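Local structure of copper-containing nitrite reductase (Thermus scotoductus, 6HBE) at residues Ala28-Phe33 and Asn69-Thr74; Arg42-Asn47 and Gly128-Met133; Val73-Ser78 and Tyr113-Gly118; Ser161-Ser166 and Tyr177-Gly182; Asn181-Arg186 and Glu295-Val300. The protein probably catalyses the reduction of nitrite to nitric oxide in denitrification, working as a homotrimer that carries several copper ions. All coordinates share one frame; numbering follows the deposited sequence.

Interaction 1. Residues Ala28-Phe33 and Asn69-Thr74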
# COMPACT_ATOMS: atom_id res chain seq x y z
N ALA C 28 -14.99 25.41 10.27
CA ALA C 28 -15.38 24.13 9.67
C ALA C 28 -16.60 24.26 8.78
O ALA C 28 -17.63 24.85 9.19
CB ALA C 28 -15.62 23.07 10.76
N ARG C 29 -16.51 23.71 7.57
CA ARG C 29 -17.60 23.76 6.57
C ARG C 29 -17.61 22.61 5.56
O ARG C 29 -16.66 21.84 5.50
CB ARG C 29 -17.58 25.08 5.83
CG ARG C 29 -16.22 25.54 5.41
CD ARG C 29 -16.22 27.05 5.26
NE ARG C 29 -17.20 27.44 4.27
CZ ARG C 29 -17.40 28.68 3.86
NH1 ARG C 29 -16.67 29.70 4.33
NH2 ARG C 29 -18.34 28.90 2.94
N SER C 30 -18.72 22.48 4.84
CA SER C 30 -18.85 21.64 3.67
C SER C 30 -18.39 22.44 2.46
O SER C 30 -18.77 23.61 2.33
CB SER C 30 -20.32 21.25 3.44
OG SER C 30 -20.67 20.19 4.29
N SER C 31 -17.61 21.82 1.57
CA SER C 31 -17.05 22.56 0.41
C SER C 31 -16.93 21.71 -0.87
O SER C 31 -17.09 20.46 -0.85
CB SER C 31 -15.67 23.12 0.76
OG SER C 31 -15.64 23.83 2.00
N ILE C 32 -16.61 22.40 -1.96
CA ILE C 32 -16.35 21.77 -3.25
C ILE C 32 -15.01 22.35 -3.76
O ILE C 32 -14.87 23.56 -3.85
CB ILE C 32 -17.47 22.06 -4.27
CG1 ILE C 32 -18.83 21.68 -3.70
CG2 ILE C 32 -17.21 21.33 -5.58
CD1 ILE C 32 -20.00 21.97 -4.63
N PHE C 33 -14.05 21.47 -4.08
CA PHE C 33 -12.72 21.88 -4.57
C PHE C 33 -12.50 21.54 -6.06
O PHE C 33 -12.84 20.45 -6.49
CB PHE C 33 -11.63 21.21 -3.72
CG PHE C 33 -11.95 21.08 -2.25
CD1 PHE C 33 -11.97 22.19 -1.43
CD2 PHE C 33 -12.16 19.81 -1.66
CE1 PHE C 33 -12.24 22.08 -0.08
CE2 PHE C 33 -12.44 19.69 -0.30
CZ PHE C 33 -12.46 20.83 0.49
N ASN C 69 -17.91 26.23 14.07
CA ASN C 69 -18.55 25.26 13.20
C ASN C 69 -19.70 25.87 12.41
O ASN C 69 -20.79 26.11 12.95
CB ASN C 69 -19.01 24.03 13.99
CG ASN C 69 -19.57 22.94 13.09
OD1 ASN C 69 -19.72 23.13 11.88
ND2 ASN C 69 -19.89 21.79 13.69
N LEU C 70 -19.47 26.06 11.12
CA LEU C 70 -20.40 26.69 10.22
C LEU C 70 -21.23 25.68 9.43
O LEU C 70 -22.09 26.07 8.65
CB LEU C 70 -19.66 27.65 9.27
CG LEU C 70 -19.52 29.11 9.71
CD1 LEU C 70 -19.05 29.29 11.14
CD2 LEU C 70 -18.61 29.88 8.75
N ASP C 71 -21.03 24.39 9.69
CA ASP C 71 -21.72 23.32 8.97
C ASP C 71 -22.97 22.83 9.73
O ASP C 71 -23.20 23.23 10.86
CB ASP C 71 -20.75 22.13 8.81
CG ASP C 71 -21.02 21.29 7.56
OD1 ASP C 71 -21.95 21.59 6.78
OD2 ASP C 71 -20.26 20.31 7.36
N ASN C 72 -23.72 21.92 9.11
CA ASN C 72 -24.88 21.22 9.71
C ASN C 72 -24.57 19.87 10.39
O ASN C 72 -25.49 19.24 10.89
CB ASN C 72 -26.00 21.02 8.65
CG ASN C 72 -25.55 20.18 7.44
OD1 ASN C 72 -24.38 20.16 7.09
ND2 ASN C 72 -26.49 19.50 6.80
N VAL C 73 -23.30 19.43 10.40
CA VAL C 73 -22.86 18.29 11.22
C VAL C 73 -21.72 18.70 12.14
O VAL C 73 -21.07 19.74 11.93
CB VAL C 73 -22.44 17.04 10.38
CG1 VAL C 73 -23.55 16.64 9.43
CG2 VAL C 73 -21.13 17.26 9.62
N THR C 74 -21.50 17.87 13.15
CA THR C 74 -20.44 18.05 14.15
C THR C 74 -19.05 17.99 13.52
O THR C 74 -18.84 17.19 12.64
CB THR C 74 -20.59 16.95 15.22
OG1 THR C 74 -21.85 17.13 15.87
CG2 THR C 74 -19.50 16.97 16.28
O HOH W 1 -20.94 24.40 5.26

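Interaction 2. Residues Arg42-Asn47 and Gly128-Met133. With CU (copper (II) ion), chain N.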
# COMPACT_ATOMS: atom_id res chain seq x y z
N ARG C 42 -16.14 16.92 -3.81
CA ARG C 42 -16.95 17.31 -2.64
C ARG C 42 -16.34 16.75 -1.39
O ARG C 42 -15.92 15.60 -1.37
CB ARG C 42 -18.38 16.77 -2.73
CG ARG C 42 -19.20 17.29 -3.91
CD ARG C 42 -20.69 17.12 -3.65
NE ARG C 42 -21.38 16.95 -4.91
CZ ARG C 42 -22.10 17.86 -5.56
NH1 ARG C 42 -22.65 17.52 -6.73
NH2 ARG C 42 -22.32 19.10 -5.07
N GLY C 43 -16.34 17.55 -0.33
CA GLY C 43 -15.83 17.13 0.97
C GLY C 43 -16.08 18.13 2.07
O GLY C 43 -17.07 18.86 2.06
N PHE C 44 -15.18 18.15 3.05
CA PHE C 44 -15.22 19.08 4.17
C PHE C 44 -13.93 19.90 4.17
O PHE C 44 -12.87 19.40 3.74
CB PHE C 44 -15.30 18.34 5.51
CG PHE C 44 -16.54 17.48 5.69
CD1 PHE C 44 -17.81 18.06 5.73
CD2 PHE C 44 -16.43 16.09 5.90
CE1 PHE C 44 -18.96 17.28 5.90
CE2 PHE C 44 -17.58 15.30 6.08
CZ PHE C 44 -18.84 15.89 6.08
N SER C 45 -13.99 21.14 4.68
CA SER C 45 -12.81 22.01 4.78
C SER C 45 -12.74 22.81 6.08
O SER C 45 -13.71 22.81 6.89
CB SER C 45 -12.77 23.00 3.61
OG SER C 45 -13.77 23.99 3.75
N PHE C 46 -11.60 23.44 6.29
CA PHE C 46 -11.48 24.63 7.11
C PHE C 46 -11.34 25.83 6.16
O PHE C 46 -10.45 25.87 5.30
CB PHE C 46 -10.30 24.58 8.05
CG PHE C 46 -10.43 23.51 9.11
CD1 PHE C 46 -11.29 23.68 10.17
CD2 PHE C 46 -9.72 22.32 9.01
CE1 PHE C 46 -11.43 22.70 11.14
CE2 PHE C 46 -9.84 21.34 9.97
CZ PHE C 46 -10.70 21.53 11.04
N ASN C 47 -12.26 26.79 6.30
CA ASN C 47 -12.23 28.06 5.56
C ASN C 47 -12.30 27.94 4.04
O ASN C 47 -11.74 28.78 3.32
CB ASN C 47 -11.01 28.87 5.95
CG ASN C 47 -10.91 29.10 7.45
OD1 ASN C 47 -10.90 28.16 8.27
ND2 ASN C 47 -10.81 30.36 7.82
N GLY C 128 -11.82 13.39 3.96
CA GLY C 128 -12.64 14.29 3.13
C GLY C 128 -12.10 15.69 2.86
O GLY C 128 -12.76 16.47 2.19
N GLY C 129 -10.90 16.02 3.37
CA GLY C 129 -10.27 17.31 3.02
C GLY C 129 -9.87 18.21 4.18
O GLY C 129 -9.21 19.23 3.95
N GLN C 130 -10.29 17.86 5.41
CA GLN C 130 -10.14 18.75 6.57
C GLN C 130 -8.78 18.60 7.24
O GLN C 130 -8.63 17.90 8.25
CB GLN C 130 -11.27 18.54 7.60
CG GLN C 130 -12.50 19.40 7.39
CD GLN C 130 -13.65 19.16 8.40
OE1 GLN C 130 -13.96 18.02 8.87
NE2 GLN C 130 -14.31 20.26 8.72
N PHE C 131 -7.78 19.26 6.65
CA PHE C 131 -6.41 19.24 7.20
C PHE C 131 -5.63 20.47 6.78
O PHE C 131 -6.03 21.14 5.82
CB PHE C 131 -5.64 17.97 6.74
CG PHE C 131 -5.83 17.65 5.29
CD1 PHE C 131 -5.18 18.39 4.30
CD2 PHE C 131 -6.67 16.63 4.90
CE1 PHE C 131 -5.38 18.11 2.95
CE2 PHE C 131 -6.87 16.34 3.57
CZ PHE C 131 -6.22 17.09 2.58
N GLY C 132 -4.53 20.75 7.50
CA GLY C 132 -3.60 21.82 7.16
C GLY C 132 -2.30 21.75 7.94
O GLY C 132 -2.05 20.75 8.64
N MET C 133 -1.47 22.79 7.82
CA MET C 133 -0.15 22.88 8.46
C MET C 133 -0.04 24.03 9.47
O MET C 133 -0.50 25.15 9.21
CB MET C 133 0.93 23.10 7.35
CG MET C 133 2.39 23.32 7.80
SD MET C 133 3.54 23.80 6.45
CE MET C 133 3.47 22.37 5.34
CU CU N . -15.08 17.48 10.47
O HOH W 2 -13.18 14.59 -0.35
O HOH W 3 -9.24 22.19 4.95

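Interaction 3. Residues Val73-Ser78 and Tyr113-Gly118. With CU (copper (II) ion), chain N; CU (copper (II) ion), chain M.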
# COMPACT_ATOMS: atom_id res chain seq x y z
N VAL C 73 -23.30 19.43 10.40
CA VAL C 73 -22.86 18.29 11.22
C VAL C 73 -21.72 18.70 12.14
O VAL C 73 -21.07 19.74 11.93
CB VAL C 73 -22.44 17.04 10.38
CG1 VAL C 73 -23.55 16.64 9.43
CG2 VAL C 73 -21.13 17.26 9.62
N THR C 74 -21.50 17.87 13.15
CA THR C 74 -20.44 18.05 14.15
C THR C 74 -19.05 17.99 13.52
O THR C 74 -18.84 17.19 12.64
CB THR C 74 -20.59 16.95 15.22
OG1 THR C 74 -21.85 17.13 15.87
CG2 THR C 74 -19.50 16.97 16.28
N HIS C 75 -18.12 18.82 14.02
CA HIS C 75 -16.71 18.83 13.58
C HIS C 75 -15.85 18.99 14.84
O HIS C 75 -16.35 18.79 15.96
CB HIS C 75 -16.46 19.97 12.56
CG HIS C 75 -17.11 19.74 11.24
ND1 HIS C 75 -16.68 18.77 10.36
CD2 HIS C 75 -18.17 20.35 10.64
CE1 HIS C 75 -17.46 18.76 9.29
NE2 HIS C 75 -18.37 19.71 9.44
N GLY C 76 -14.59 19.31 14.67
CA GLY C 76 -13.69 19.48 15.80
C GLY C 76 -12.30 19.77 15.29
O GLY C 76 -12.14 20.10 14.12
N LEU C 77 -11.30 19.68 16.17
CA LEU C 77 -9.91 19.96 15.77
C LEU C 77 -8.89 19.25 16.66
O LEU C 77 -9.01 19.24 17.91
CB LEU C 77 -9.65 21.47 15.82
CG LEU C 77 -8.25 22.02 15.46
CD1 LEU C 77 -8.02 21.87 13.96
CD2 LEU C 77 -8.12 23.48 15.88
N SER C 78 -7.89 18.66 16.00
CA SER C 78 -6.64 18.27 16.62
C SER C 78 -5.50 19.09 16.02
O SER C 78 -5.49 19.35 14.83
CB SER C 78 -6.36 16.76 16.38
OG SER C 78 -5.06 16.45 16.90
N TYR C 113 -2.53 19.75 11.40
CA TYR C 113 -3.79 19.89 12.13
C TYR C 113 -4.88 19.30 11.25
O TYR C 113 -4.70 19.21 10.03
CB TYR C 113 -4.08 21.38 12.56
CG TYR C 113 -4.48 22.33 11.45
CD1 TYR C 113 -5.78 22.32 10.93
CD2 TYR C 113 -3.57 23.26 10.92
CE1 TYR C 113 -6.16 23.19 9.93
CE2 TYR C 113 -3.96 24.13 9.90
CZ TYR C 113 -5.25 24.08 9.41
OH TYR C 113 -5.69 24.89 8.38
N HIS C 114 -5.99 18.88 11.86
CA HIS C 114 -7.07 18.20 11.12
C HIS C 114 -8.34 18.14 11.96
O HIS C 114 -8.31 18.40 13.17
CB HIS C 114 -6.64 16.76 10.69
CG HIS C 114 -6.24 15.86 11.83
ND1 HIS C 114 -7.16 15.11 12.54
CD2 HIS C 114 -5.04 15.57 12.38
CE1 HIS C 114 -6.55 14.44 13.49
NE2 HIS C 114 -5.26 14.65 13.39
N CYS C 115 -9.45 17.80 11.34
CA CYS C 115 -10.71 17.72 12.06
C CYS C 115 -10.67 16.54 13.05
O CYS C 115 -10.08 15.50 12.73
CB CYS C 115 -11.91 17.53 11.11
SG CYS C 115 -13.54 17.77 11.93
N ALA C 116 -11.31 16.71 14.21
CA ALA C 116 -11.44 15.65 15.20
C ALA C 116 -12.79 15.76 15.94
O ALA C 116 -12.84 16.19 17.09
CB ALA C 116 -10.26 15.72 16.17
N PRO C 117 -13.90 15.36 15.27
CA PRO C 117 -15.17 15.22 15.99
C PRO C 117 -15.01 14.30 17.20
O PRO C 117 -15.57 14.59 18.26
CB PRO C 117 -16.12 14.62 14.95
CG PRO C 117 -15.38 14.70 13.63
CD PRO C 117 -13.94 14.71 13.95
N GLY C 118 -14.18 13.26 17.02
CA GLY C 118 -13.95 12.22 18.00
C GLY C 118 -14.23 10.88 17.34
O GLY C 118 -14.96 10.80 16.33
CU CU N . -15.08 17.48 10.47
CU CU M . -3.69 13.80 14.32
O HOH W 4 -4.38 13.79 16.15

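Interaction 4. Residues Ser161-Ser166 and Tyr177-Gly182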
# COMPACT_ATOMS: atom_id res chain seq x y z
N SER C 161 -1.25 15.39 -0.31
CA SER C 161 -2.51 14.79 0.18
C SER C 161 -3.21 14.01 -0.93
O SER C 161 -2.94 14.23 -2.12
CB SER C 161 -3.45 15.87 0.75
OG SER C 161 -3.96 16.73 -0.27
N GLU C 162 -4.11 13.12 -0.51
CA GLU C 162 -4.83 12.19 -1.39
C GLU C 162 -6.30 12.55 -1.47
O GLU C 162 -6.84 13.13 -0.54
CB GLU C 162 -4.71 10.74 -0.82
CG GLU C 162 -3.28 10.22 -0.69
CD GLU C 162 -3.03 9.32 0.52
OE1 GLU C 162 -3.99 8.64 1.07
OE2 GLU C 162 -1.83 9.32 0.98
N ALA C 163 -6.95 12.18 -2.59
CA ALA C 163 -8.40 12.28 -2.74
C ALA C 163 -8.95 10.92 -3.09
O ALA C 163 -8.31 10.18 -3.83
CB ALA C 163 -8.77 13.29 -3.82
N TYR C 164 -10.15 10.60 -2.56
CA TYR C 164 -10.80 9.29 -2.73
C TYR C 164 -12.17 9.36 -3.41
O TYR C 164 -12.98 10.28 -3.10
CB TYR C 164 -10.89 8.57 -1.37
CG TYR C 164 -9.53 8.12 -0.89
CD1 TYR C 164 -8.72 8.99 -0.14
CD2 TYR C 164 -9.02 6.85 -1.22
CE1 TYR C 164 -7.44 8.62 0.25
CE2 TYR C 164 -7.73 6.46 -0.83
CZ TYR C 164 -6.94 7.35 -0.10
OH TYR C 164 -5.66 6.99 0.27
N ALA C 165 -12.44 8.38 -4.27
CA ALA C 165 -13.74 8.22 -4.95
C ALA C 165 -14.83 7.55 -4.09
O ALA C 165 -16.03 7.65 -4.40
CB ALA C 165 -13.59 7.44 -6.23
N SER C 166 -14.42 6.84 -3.04
CA SER C 166 -15.37 6.09 -2.20
C SER C 166 -14.73 5.71 -0.90
O SER C 166 -13.51 5.66 -0.80
CB SER C 166 -15.87 4.84 -2.89
OG SER C 166 -14.81 3.92 -3.16
N TYR C 177 -6.58 10.64 -6.70
CA TYR C 177 -5.61 11.68 -7.02
C TYR C 177 -4.68 11.85 -5.84
O TYR C 177 -5.07 11.59 -4.69
CB TYR C 177 -6.28 13.01 -7.40
CG TYR C 177 -7.23 12.92 -8.58
CD1 TYR C 177 -6.81 12.44 -9.80
CD2 TYR C 177 -8.57 13.32 -8.45
CE1 TYR C 177 -7.71 12.29 -10.88
CE2 TYR C 177 -9.46 13.20 -9.53
CZ TYR C 177 -9.02 12.72 -10.74
OH TYR C 177 -9.95 12.63 -11.81
N VAL C 178 -3.44 12.23 -6.15
CA VAL C 178 -2.44 12.61 -5.12
C VAL C 178 -1.79 13.92 -5.57
O VAL C 178 -1.43 14.06 -6.74
CB VAL C 178 -1.40 11.51 -4.89
CG1 VAL C 178 -0.54 11.86 -3.67
CG2 VAL C 178 -2.09 10.17 -4.64
N MET C 179 -1.66 14.88 -4.67
CA MET C 179 -1.39 16.30 -5.10
C MET C 179 -0.61 17.13 -4.09
O MET C 179 -0.65 16.83 -2.89
CB MET C 179 -2.70 17.03 -5.47
CG MET C 179 -3.73 17.21 -4.38
SD MET C 179 -5.44 17.50 -5.01
CE MET C 179 -5.88 15.80 -5.28
N PHE C 180 0.10 18.15 -4.60
CA PHE C 180 0.79 19.14 -3.74
C PHE C 180 -0.15 20.38 -3.66
O PHE C 180 -0.63 20.90 -4.69
CB PHE C 180 2.16 19.59 -4.30
CG PHE C 180 3.20 18.50 -4.44
CD1 PHE C 180 3.38 17.50 -3.46
CD2 PHE C 180 4.05 18.47 -5.55
CE1 PHE C 180 4.37 16.52 -3.60
CE2 PHE C 180 5.02 17.49 -5.69
CZ PHE C 180 5.17 16.51 -4.72
N ASN C 181 -0.38 20.85 -2.44
CA ASN C 181 -1.25 22.02 -2.19
C ASN C 181 -2.61 22.02 -2.94
O ASN C 181 -3.05 23.03 -3.49
CB ASN C 181 -0.41 23.29 -2.41
CG ASN C 181 0.68 23.42 -1.37
OD1 ASN C 181 0.62 22.74 -0.33
ND2 ASN C 181 1.67 24.27 -1.62
N GLY C 182 -3.27 20.87 -2.94
CA GLY C 182 -4.71 20.77 -3.30
C GLY C 182 -5.12 20.76 -4.75
O GLY C 182 -6.31 20.87 -5.05
O HOH W 5 -2.41 18.78 -1.18

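Interaction 5. Residues Asn181-Arg186 and Glu295-Val300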
# COMPACT_ATOMS: atom_id res chain seq x y z
N ASN C 181 -0.38 20.85 -2.44
CA ASN C 181 -1.25 22.02 -2.19
C ASN C 181 -2.61 22.02 -2.94
O ASN C 181 -3.05 23.03 -3.49
CB ASN C 181 -0.41 23.29 -2.41
CG ASN C 181 0.68 23.42 -1.37
OD1 ASN C 181 0.62 22.74 -0.33
ND2 ASN C 181 1.67 24.27 -1.62
N GLY C 182 -3.27 20.87 -2.94
CA GLY C 182 -4.71 20.77 -3.30
C GLY C 182 -5.12 20.76 -4.75
O GLY C 182 -6.31 20.87 -5.05
N ARG C 183 -4.18 20.63 -5.68
CA ARG C 183 -4.53 20.60 -7.11
C ARG C 183 -3.49 19.80 -7.92
O ARG C 183 -2.29 20.01 -7.77
CB ARG C 183 -4.64 22.03 -7.63
CG ARG C 183 -5.20 22.17 -9.05
CD ARG C 183 -5.45 23.65 -9.36
NE ARG C 183 -5.71 23.96 -10.77
CZ ARG C 183 -6.91 24.08 -11.34
NH1 ARG C 183 -8.04 23.86 -10.66
NH2 ARG C 183 -7.00 24.41 -12.63
N ASN C 184 -3.98 18.89 -8.77
CA ASN C 184 -3.14 18.01 -9.58
C ASN C 184 -2.17 18.82 -10.44
O ASN C 184 -2.60 19.71 -11.17
CB ASN C 184 -4.02 17.16 -10.52
CG ASN C 184 -4.87 16.14 -9.78
OD1 ASN C 184 -4.67 15.87 -8.60
ND2 ASN C 184 -5.84 15.58 -10.48
N PHE C 185 -0.88 18.52 -10.35
CA PHE C 185 0.13 19.16 -11.22
C PHE C 185 0.05 20.72 -11.18
O PHE C 185 0.40 21.41 -12.16
CB PHE C 185 0.03 18.62 -12.66
CG PHE C 185 0.18 17.10 -12.74
CD1 PHE C 185 1.34 16.47 -12.24
CD2 PHE C 185 -0.80 16.30 -13.34
CE1 PHE C 185 1.49 15.09 -12.28
CE2 PHE C 185 -0.64 14.93 -13.39
CZ PHE C 185 0.51 14.32 -12.87
N ARG C 186 -0.37 21.24 -10.03
CA ARG C 186 -0.50 22.70 -9.80
C ARG C 186 0.74 23.49 -10.25
O ARG C 186 0.61 24.54 -10.89
CB ARG C 186 -0.70 22.91 -8.29
CG ARG C 186 -0.88 24.33 -7.93
CD ARG C 186 -1.38 24.46 -6.51
NE ARG C 186 -1.55 25.88 -6.31
CZ ARG C 186 -2.12 26.45 -5.25
NH1 ARG C 186 -2.60 25.73 -4.25
NH2 ARG C 186 -2.19 27.77 -5.21
N GLU C 295 -1.61 25.90 0.98
CA GLU C 295 -3.05 26.20 1.03
C GLU C 295 -3.64 25.87 -0.32
O GLU C 295 -3.03 26.16 -1.37
CB GLU C 295 -3.29 27.70 1.34
CG GLU C 295 -2.87 28.12 2.74
CD GLU C 295 -2.94 29.62 3.03
OE1 GLU C 295 -2.98 30.44 2.08
OE2 GLU C 295 -2.86 30.00 4.24
N GLY C 296 -4.80 25.25 -0.30
CA GLY C 296 -5.57 24.95 -1.52
C GLY C 296 -6.12 26.20 -2.21
O GLY C 296 -6.14 27.27 -1.63
N VAL C 297 -6.60 26.02 -3.44
CA VAL C 297 -7.32 27.06 -4.17
C VAL C 297 -8.72 27.18 -3.51
O VAL C 297 -9.36 26.14 -3.26
CB VAL C 297 -7.54 26.68 -5.65
CG1 VAL C 297 -8.31 27.78 -6.39
CG2 VAL C 297 -6.21 26.39 -6.35
N PRO C 298 -9.22 28.41 -3.26
CA PRO C 298 -10.57 28.52 -2.66
C PRO C 298 -11.64 27.76 -3.45
O PRO C 298 -11.55 27.68 -4.67
CB PRO C 298 -10.84 30.03 -2.71
CG PRO C 298 -9.47 30.63 -2.59
CD PRO C 298 -8.63 29.75 -3.47
N GLY C 299 -12.64 27.22 -2.75
CA GLY C 299 -13.66 26.38 -3.38
C GLY C 299 -14.72 27.11 -4.18
O GLY C 299 -14.74 28.34 -4.21
N VAL C 300 -15.61 26.34 -4.80
CA VAL C 300 -16.73 26.90 -5.55
C VAL C 300 -18.07 26.64 -4.84
O VAL C 300 -18.14 25.84 -3.92
CB VAL C 300 -16.80 26.33 -6.99
CG1 VAL C 300 -15.55 26.73 -7.77
CG2 VAL C 300 -16.98 24.82 -7.00
O HOH W 6 -7.73 23.15 -4.66

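Interaction 1. Residues Ala28-Phe33 and Asn69-Thr74
The carboxylate of Asp71 meets the hydroxyl of Ser30 at its open end: Ser30 OG lies 3.1 Å from Asp71 OD1 and the same 3.1 Å from Asp71 OD2, so the group is approached evenly rather than through one oxygen. Asp71 OD2 also accepts a hydrogen bond from NE2 of His75, a ligand of the type 1 copper, which makes Asp71 a second-shell residue of that site. A water takes the N-H of Ser30 and reaches Asp71 OD1 weakly. The other flat group, the amide of Asn69, works at both ends. Its OD1 accepts from the backbone N of Asp71 at 2.8 Å, closing an Asx turn, while its ND2 gives a nearly straight bond (173°) to Val73 O, 2.9 Å away in the amide plane, and also bonds to Val93 O. With CG anti to the backbone N (chi1 -175°), the amide folds back over the loop it starts. Replacing Asn69 by an alanine would probably leave the Asp71 N-H without its acceptor and set the loop that presents the carboxylate free to shift. One backbone bond, Leu70 N to Ala28 O at 2.9 Å, ties the strand to the loop beside the parallel Ala28-Asn69 bridge. In this sheet of the first cupredoxin domain strand 21-36 lies between 62-69 and 39-46, and Phe44 of the latter packs on Asp71.

Interaction 2. Residues Arg42-Asn47 and Gly128-Met133
Gly128 O accepts from the backbone N of Phe44 at 3.1 Å and from a water that also bonds to Arg42 O, with a weaker C-H contact from Gly43 CA at 3.4 Å beside the first. The amide of Phe44 comes from above the plane of this carbonyl, not onto a lone pair. A side chain on Gly43 would run into the same oxygen, and Gly129, with phi 125°, closes a Schellman motif where its backbone leaves the helix. Next along the chain, Gln130 is extended beyond CG (chi2 178°), which carries its amide past Phe44 CB to the metal. Gln130 OE1 binds the type 1 copper at 2.0 Å, while Gln130 NE2 donates to Ser45 O at 3.2 Å, a fairly straight bond (162°) with the acceptor near the amide plane. Together the two bonds set the rotation of the amide, oxygen to the metal and nitrogen to the strand. Two phenylalanines hem the chain in: Phe44 CB presses on Gln130 CD at 3.4 Å, and Phe46 offers a ring face to Gln130 CG, with its CE2 3.9 Å from Gln130 CB. Cys115, His75 and His125 complete the site; glutamine, as in stellacyanin, takes the place that methionine has in many type 1 sites. The Phe44 ring stacks on His125 and meets His75 edge to face. Strand 39-46 lies beside 21-36 in one sheet of this cupredoxin domain; residues 128-130 lead from helix 120-126 into strand 131-137 of the other sheet, so the contact joins the two sheets next to the copper.

Interaction 3. Residues Val73-Ser78 and Tyr113-Gly118
Ser78 and His114 form an antiparallel hydrogen-bonded pair, with Ser78 N to His114 O at 2.9 Å and His114 N to Ser78 O at 3.0 Å, next to the loop carrying His75 and the turn that begins with Cys115. Cys115 SG stands anti to the backbone N (chi1 -168°), which turns it to the type 1 copper at 2.1 Å; it lies in plane at the edge of the His75 ring, whose ND1 binds the same ion. Gly76 passes so close that a CB on it would strike Ala116 O. Adjacent residues His114 and Cys115 face different metals: this His-Cys pair is the bridge by which copper nitrite reductases pass electrons from the type 1 to the type 2 centre. His114 NE2 holds the second copper at 2.0 Å, with His80 and with His267 of the second subunit. Ser78 CB lies over one face of the His114 ring, 4.0 Å from its centroid. His114 ND1 donates to Cys115 O at 3.0 Å, holding the imidazole in its rotation. Ser78 OG lies 2.8 Å from the water that ligates the second copper. Leu77 CD1 packs on CD1 of the Tyr113 ring; the hydroxyl of Tyr113 bonds to Pro53 O.

Interaction 4. Residues Ser161-Ser166 and Tyr177-Gly182
This is an antiparallel strand pair at the border of the six-stranded sheet of the second domain, where strand 177-180 runs against 161-163. Ser161 and Met179 exchange two backbone bonds, Ser161 N to Met179 O at 3.0 Å and Met179 N to Ser161 O at 2.9 Å. Ala163 N gives a third, to Tyr177 O at 2.9 Å; the return bond, Tyr177 N to Ala163 O, is weak. Between these rungs Glu162 and Val178 form the non-hydrogen-bonded pair, their side chains lying side by side and pointing the same way, Glu162 CG 4.1 Å from Val178 CG2. The carboxylate of Glu162 then accepts from the backbone N of Asn210 and of Leu211. On the other face Met179 bends at its last torsion (chi3 83°), which brings CE back to within 4.1 Å of Ala163 CB. Ser161 OG shares a water, 2.7 Å away, that donates to Met179 O and accepts from Gly182 N at 2.9 Å; the water joins the end of strand 177-180 to the turn that follows. The Tyr177 OH bonds to Arg309 of its own chain and to His410 of the third subunit. The short helix 167-172, capped by Ser166, connects the two strands. Strand 154-163 has 199-208 on its other side, and the face bearing Ala163, Tyr177 and Met179 packs on strands 21-36 and 39-46 of the first domain.

Interaction 5. Residues Asn181-Arg186 and Glu295-Val300
Arg186 stretches out from the start of helix 186-189 and lays its guanidinium group beside the loop of residues 295-300. Its chain is extended all the way, with CG anti to the backbone N (chi1 -178°), and this carries NH1 in between two main-chain carbonyls. Arg186 NH1 donates to Asn181 O at 2.8 Å, almost exactly in the guanidinium plane, and to Glu295 O at 2.9 Å, somewhat tilted from that plane. Both bonds lie in the planes of their carbonyls, so one nitrogen fastens the turn it belongs to and the incoming loop together. Val297 comes over a face of the same group, its CG2 4.1 Å above the plane, and that methyl also touches Arg183 CD at 4.1 Å, the Val297 and Arg183 side chains crossing at a slant. Arg183 itself ends elsewhere, its NH1 bonding to Glu34 O. A water donates to Gly182 O at 2.7 Å and weakly accepts from Val297 N, a second stitch beside the arginine. Losing the guanidinium to a leucine here would probably leave Asn181 O and Glu295 O without this shared donor and remove the flat surface under the Val297 methyl. The Glu295 side chain turns away, to a salt bridge with Arg293. Asn181 sends its amide to Ile159 N and to Tyr157 O. The motif is a type II beta turn, Arg183 to Arg186 (Arg186 N to Arg183 O 3.2 Å), which leads into a short helix and is pinned against the segment between strands 277-282 and 309-311.

Overall arrangement
Interactions 2 and 3 share the type 1 copper: Gln130 comes from one, His75 and Cys115 from the other, and the backbones join through Gln130 O and Cys115 N at 3.2 Å. Interaction 3 also reaches the second copper, 12.6 Å from the first (CU to CU). Interaction 1 backs the type 1 copper through Asp71 and shares Val73 and Thr74 with interaction 3; Ser31 OG lies 2.6 Å from Ser45 OG of interaction 2. Phe131 CZ against Ser161 CB (3.5 Å) carries contact into interaction 4 of the second domain. Interactions 4 and 5 share Asn181 and Gly182, and Val300 N meets Ile32 O at 3.0 Å, tying interaction 5 back to interaction 1.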